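PDB 7A56: envelopment polyprotein from Bovine Schmallenberg virus BH80/Germany/2011, which probably drives virus entry through its Gc portion, a class II fusion glycoprotein that merges viral and host membranes, captured here as a trimer in the postfusion state. Local coordinates for residues 312-316 with 326-330; 148-154 with 174-180. One frame throughout, in Å; residues are numbered along the deposited sequence.

Interaction 1 (312-316 with 326-330); sequences QDNTL and VHKKV
Thr315 OG1 is gripped from two directions: it accepts from Lys328 NZ at 2.8 Å and donates to Asp313 OD1 at 2.6 Å. That same Asp313 OD1 also takes the backbone N-H of Thr315, with N at 2.9 Å. Both donors reach the carboxylate from one face, OG1 on the syn side 33° out of plane and N on the anti side 30° out. The second bond closes an Asx turn, superposed on a type I beta turn from Asp313 to Leu316. Lys328 runs alongside Thr315, extended until its last torsion (chi4 76°) swings NZ to the hydroxyl. Its salt bridge to Asp313 is long, OD2 to NZ 3.9 Å; Thr315 OG1 and a water link the two groups, the water accepting from Lys328 NZ at 2.6 Å but bonding only weakly to Asp313 OD2. Leu316 CD2 packs on Lys328 CB (3.8 Å) and on Val326 CG1, and the leucine side chain also touches Val249 and Val251. Lys329 N donates to Thr315 O at 2.9 Å, next to the non-hydrogen-bonded antiparallel pair of Leu316 and Lys328. An Asx turn thus leads directly into a beta hairpin, built from strands 316-318 and 325-328.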
loop_
_atom_site.group_PDB
_atom_site.type_symbol
_atom_site.label_atom_id
_atom_site.label_comp_id
_atom_site.label_asym_id
_atom_site.label_seq_id
_atom_site.Cartn_x
_atom_site.Cartn_y
_atom_site.Cartn_z
ATOM N N GLN A 312 9.371 13.178 8.684
ATOM C CA GLN A 312 9.514 12.209 9.734
ATOM C C GLN A 312 8.148 11.549 9.876
ATOM O O GLN A 312 7.124 12.222 9.753
ATOM C CB GLN A 312 9.926 12.879 11.036
ATOM C CG GLN A 312 10.136 11.853 12.120
ATOM C CD GLN A 312 9.933 12.414 13.493
ATOM O OE1 GLN A 312 9.833 13.628 13.669
ATOM N NE2 GLN A 312 9.886 11.539 14.482
ATOM N N ASP A 313 8.132 10.243 10.054
ATOM C CA ASP A 313 6.889 9.497 10.286
ATOM C C ASP A 313 6.874 9.116 11.763
ATOM O O ASP A 313 7.534 8.159 12.192
ATOM C CB ASP A 313 6.797 8.316 9.313
ATOM C CG ASP A 313 5.467 7.541 9.437
ATOM O OD1 ASP A 313 4.751 7.733 10.431
ATOM O OD2 ASP A 313 5.140 6.721 8.564
ATOM N N ASN A 314 6.098 9.865 12.553
ATOM C CA ASN A 314 5.992 9.616 13.986
ATOM C C ASN A 314 5.339 8.286 14.323
ATOM O O ASN A 314 5.492 7.836 15.457
ATOM C CB ASN A 314 5.208 10.716 14.684
ATOM C CG ASN A 314 6.063 11.888 14.980
ATOM O OD1 ASN A 314 5.850 12.975 14.452
ATOM N ND2 ASN A 314 7.093 11.669 15.791
ATOM N N THR A 315 4.680 7.620 13.371
ATOM C CA THR A 315 4.119 6.308 13.702
ATOM C C THR A 315 5.182 5.231 13.715
ATOM O O THR A 315 4.930 4.135 14.227
ATOM C CB THR A 315 3.016 5.930 12.719
ATOM O OG1 THR A 315 3.564 5.624 11.423
ATOM C CG2 THR A 315 1.925 7.063 12.638
ATOM N N LEU A 316 6.388 5.512 13.180
ATOM C CA LEU A 316 7.441 4.503 13.124
ATOM C C LEU A 316 8.439 4.744 14.245
ATOM O O LEU A 316 8.852 5.886 14.488
ATOM C CB LEU A 316 8.211 4.537 11.780
ATOM C CG LEU A 316 7.344 4.314 10.533
ATOM C CD1 LEU A 316 8.033 4.625 9.210
ATOM C CD2 LEU A 316 6.809 2.879 10.470
ATOM N N VAL A 326 11.729 -2.361 12.993
ATOM C CA VAL A 326 10.917 -1.157 13.077
ATOM C C VAL A 326 9.486 -1.567 13.453
ATOM O O VAL A 326 8.953 -2.581 12.951
ATOM C CB VAL A 326 10.941 -0.355 11.772
ATOM C CG1 VAL A 326 10.019 0.905 11.821
ATOM C CG2 VAL A 326 12.468 0.009 11.427
ATOM N N HIS A 327 8.878 -0.759 14.331
ATOM C CA HIS A 327 7.481 -0.943 14.780
ATOM C C HIS A 327 6.655 0.215 14.249
ATOM O O HIS A 327 7.153 1.345 14.172
ATOM C CB HIS A 327 7.406 -0.971 16.298
ATOM C CG HIS A 327 8.044 -2.172 16.901
ATOM N ND1 HIS A 327 8.102 -2.381 18.258
ATOM C CD2 HIS A 327 8.607 -3.263 16.331
ATOM C CE1 HIS A 327 8.676 -3.542 18.504
ATOM N NE2 HIS A 327 9.014 -4.090 17.351
ATOM N N LYS A 328 5.420 -0.079 13.812
ATOM C CA LYS A 328 4.486 0.934 13.340
ATOM C C LYS A 328 3.242 0.909 14.237
ATOM O O LYS A 328 2.629 -0.149 14.430
ATOM C CB LYS A 328 4.044 0.703 11.891
ATOM C CG LYS A 328 3.147 1.846 11.386
ATOM C CD LYS A 328 2.706 1.691 9.939
ATOM C CE LYS A 328 1.698 2.785 9.577
ATOM N NZ LYS A 328 2.358 4.143 9.356
ATOM N N LYS A 329 2.882 2.095 14.744
ATOM C CA LYS A 329 1.598 2.340 15.379
ATOM C C LYS A 329 0.517 2.490 14.317
ATOM O O LYS A 329 0.656 3.246 13.348
ATOM C CB LYS A 329 1.668 3.603 16.229
ATOM C CG LYS A 329 2.690 3.506 17.332
ATOM C CD LYS A 329 2.579 4.655 18.323
ATOM C CE LYS A 329 3.866 5.513 18.337
ATOM N NZ LYS A 329 3.896 6.491 19.472
ATOM N N VAL A 330 -0.583 1.795 14.546
ATOM C CA VAL A 330 -1.644 1.593 13.594
ATOM C C VAL A 330 -2.955 1.706 14.370
ATOM O O VAL A 330 -2.986 1.624 15.603
ATOM C CB VAL A 330 -1.544 0.219 12.888
ATOM C CG1 VAL A 330 -0.290 0.090 12.063
ATOM C CG2 VAL A 330 -1.583 -0.958 13.930
HETATM O O HOH W 1 4.145 3.693 7.466
#

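Interaction 2 (148-154 with 174-180)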
loop_
_atom_site.group_PDB
_atom_site.type_symbol
_atom_site.label_atom_id
_atom_site.label_comp_id
_atom_site.label_asym_id
_atom_site.label_seq_id
_atom_site.Cartn_x
_atom_site.Cartn_y
_atom_site.Cartn_z
ATOM N N GLY A 148 34.498 2.620 -8.524
ATOM C CA GLY A 148 33.687 3.604 -7.842
ATOM C C GLY A 148 34.078 5.050 -8.109
ATOM O O GLY A 148 33.343 5.955 -7.719
ATOM N N TRP A 149 35.204 5.283 -8.745
ATOM C CA TRP A 149 35.647 6.621 -9.121
ATOM C C TRP A 149 35.129 6.939 -10.518
ATOM O O TRP A 149 35.085 6.050 -11.380
ATOM C CB TRP A 149 37.172 6.671 -9.093
ATOM C CG TRP A 149 37.719 6.565 -7.722
ATOM C CD1 TRP A 149 37.387 5.621 -6.762
ATOM C CD2 TRP A 149 38.698 7.416 -7.125
ATOM N NE1 TRP A 149 38.131 5.828 -5.618
ATOM C CE2 TRP A 149 38.921 6.937 -5.803
ATOM C CE3 TRP A 149 39.402 8.558 -7.567
ATOM C CZ2 TRP A 149 39.816 7.549 -4.929
ATOM C CZ3 TRP A 149 40.287 9.166 -6.690
ATOM C CH2 TRP A 149 40.487 8.644 -5.369
ATOM N N VAL A 150 34.725 8.202 -10.756
ATOM C CA VAL A 150 34.265 8.568 -12.095
ATOM C C VAL A 150 35.461 9.236 -12.788
ATOM O O VAL A 150 36.387 9.739 -12.142
ATOM C CB VAL A 150 33.002 9.461 -12.145
ATOM C CG1 VAL A 150 31.755 8.686 -11.578
ATOM C CG2 VAL A 150 33.183 10.718 -11.322
ATOM N N THR A 151 35.486 9.180 -14.118
ATOM C CA THR A 151 36.661 9.699 -14.846
ATOM C C THR A 151 36.374 11.020 -15.545
ATOM O O THR A 151 35.232 11.429 -15.760
ATOM C CB THR A 151 37.145 8.686 -15.881
ATOM O OG1 THR A 151 36.054 8.372 -16.742
ATOM C CG2 THR A 151 37.607 7.379 -15.211
ATOM N N PHE A 152 37.467 11.695 -15.939
ATOM C CA PHE A 152 37.327 12.888 -16.750
ATOM C C PHE A 152 38.571 12.996 -17.622
ATOM O O PHE A 152 39.634 12.487 -17.262
ATOM C CB PHE A 152 37.190 14.178 -15.919
ATOM C CG PHE A 152 38.197 14.296 -14.781
ATOM C CD1 PHE A 152 39.477 14.818 -15.011
ATOM C CD2 PHE A 152 37.829 13.923 -13.475
ATOM C CE1 PHE A 152 40.397 14.922 -13.996
ATOM C CE2 PHE A 152 38.748 14.035 -12.426
ATOM C CZ PHE A 152 40.057 14.537 -12.707
ATOM N N SER A 153 38.429 13.646 -18.773
ATOM C CA SER A 153 39.611 13.789 -19.651
ATOM C C SER A 153 39.352 14.888 -20.677
ATOM O O SER A 153 38.199 15.200 -21.012
ATOM C CB SER A 153 39.972 12.486 -20.372
ATOM O OG SER A 153 38.894 12.061 -21.211
ATOM N N LYS A 154 40.451 15.424 -21.222
ATOM C CA LYS A 154 40.383 16.318 -22.371
ATOM C C LYS A 154 41.523 15.983 -23.325
ATOM O O LYS A 154 42.689 15.914 -22.905
ATOM C CB LYS A 154 40.476 17.789 -21.953
ATOM C CG LYS A 154 39.115 18.386 -21.506
ATOM C CD LYS A 154 39.181 19.862 -21.125
ATOM C CE LYS A 154 37.792 20.378 -20.652
ATOM N NZ LYS A 154 36.864 20.602 -21.796
ATOM N N CYS A 174 47.010 14.661 -23.756
ATOM C CA CYS A 174 45.792 14.455 -22.998
ATOM C C CYS A 174 46.012 14.872 -21.549
ATOM O O CYS A 174 47.131 14.780 -21.024
ATOM C CB CYS A 174 45.362 12.994 -23.080
ATOM S SG CYS A 174 43.822 12.532 -22.081
ATOM N N LEU A 175 44.921 15.284 -20.901
ATOM C CA LEU A 175 44.916 15.510 -19.461
ATOM C C LEU A 175 43.727 14.739 -18.931
ATOM O O LEU A 175 42.601 14.937 -19.418
ATOM C CB LEU A 175 44.808 17.000 -19.107
ATOM C CG LEU A 175 44.702 17.454 -17.656
ATOM C CD1 LEU A 175 45.936 17.102 -16.865
ATOM C CD2 LEU A 175 44.459 18.940 -17.583
ATOM N N TYR A 176 43.973 13.831 -17.989
ATOM C CA TYR A 176 42.863 12.976 -17.532
ATOM C C TYR A 176 42.962 12.716 -16.033
ATOM O O TYR A 176 43.984 12.985 -15.397
ATOM C CB TYR A 176 42.848 11.632 -18.311
ATOM C CG TYR A 176 44.097 10.805 -18.181
ATOM C CD1 TYR A 176 45.168 10.960 -19.076
ATOM C CD2 TYR A 176 44.213 9.841 -17.183
ATOM C CE1 TYR A 176 46.320 10.186 -18.950
ATOM C CE2 TYR A 176 45.365 9.071 -17.052
ATOM C CZ TYR A 176 46.397 9.241 -17.931
ATOM O OH TYR A 176 47.507 8.452 -17.770
ATOM N N GLY A 177 41.882 12.193 -15.467
ATOM C CA GLY A 177 41.966 11.718 -14.108
ATOM C C GLY A 177 40.671 11.054 -13.676
ATOM O O GLY A 177 39.847 10.641 -14.505
ATOM N N SER A 178 40.528 10.944 -12.353
ATOM C CA SER A 178 39.339 10.324 -11.750
ATOM C C SER A 178 39.065 10.984 -10.403
ATOM O O SER A 178 39.942 11.638 -9.814
ATOM C CB SER A 178 39.524 8.813 -11.592
ATOM O OG SER A 178 40.761 8.531 -10.969
ATOM N N CYS A 179 37.858 10.747 -9.866
ATOM C CA CYS A 179 37.533 11.413 -8.617
ATOM C C CYS A 179 36.393 10.667 -7.923
ATOM O O CYS A 179 35.660 9.919 -8.556
ATOM C CB CYS A 179 37.142 12.886 -8.862
ATOM S SG CYS A 179 35.717 13.172 -9.949
ATOM N N GLN A 180 36.238 10.929 -6.624
ATOM C CA GLN A 180 35.110 10.408 -5.839
ATOM C C GLN A 180 34.804 11.440 -4.755
ATOM O O GLN A 180 35.744 12.017 -4.187
ATOM C CB GLN A 180 35.505 9.049 -5.257
ATOM C CG GLN A 180 34.395 8.223 -4.609
ATOM C CD GLN A 180 34.973 6.910 -4.166
ATOM O OE1 GLN A 180 35.841 6.885 -3.303
ATOM N NE2 GLN A 180 34.547 5.815 -4.807
#
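Cys174 and Lys154 meet at one end of an antiparallel strand pairing, 150-154 with 174-180; three hydrogen-bonded pairs, with two non-hydrogen-bonded pairs between them, set the register. Cys174 is fastened to Cys139 by a disulfide, and its SG lies 3.7 Å from Lys154 O. At Leu175 the backbone bonds with Lys154 in both directions, while its side chain joins that of Lys154 against Phe282 and Tyr284. Tyr176 follows on the other face, its CB 3.6 Å from Ser153 CB; the CA atoms of Ser153 and Tyr176, a non-hydrogen-bonded pair, are 4.0 Å apart.

Gly177 presents only backbone to Phe152, whose ring folds back across the neighbouring strand: chi1 of 46° sets CG between the backbone N and carbonyl carbon, and Gly177 CA then sits 4.0 Å from the ring centroid, over its face. Phe152 N reaches Gly177 O from 43° above the carbonyl plane, so that bond does not use a lone pair. Ser178 brings OG to 3.7 Å from Trp149 CE3. Cys179, disulfide-bonded to Cys299, approaches the same Phe152 ring at its edge, a sulfur-aromatic contact in which SG is 4.0 Å from CE2; Val150 CG2 also touches that sulfur. Phe282 meets the Phe152 ring, and Leu296 touches both Phe152 and Cys179, extending this apolar face. Gln180, extended from an anti first torsion, crosses Trp149 at about a right angle, with the amide and indole planes 45° apart. Its NE2 makes a weak bond to Gly148 O at 3.2 Å, and its CB stands almost exactly over the five-membered ring of Trp149, 3.9 Å from the centroid.

Interactions 1 and 2 do not touch: their centres are 44 Å apart and their nearest atoms about 28 Å. What connects them is the long strand 98-134, which bonds through its backbone to strand 325-328 at Asn111 and Ala113 and to strand 172-183 at Asn128, Lys130, Glu132 and Val134. The centre of interaction 1 lies about 2 Å from that of the chain, whereas interaction 2 lies about 43 Å away, far along an elongated body consistent with a class II fusion protein. Subunit neighbours come close to both: Gln234 of the second subunit at Val330, and Lys281 of the third subunit, weakly hydrogen-bonded to Thr151. A phosphate ion lies about 3 Å from the Lys154 side chain.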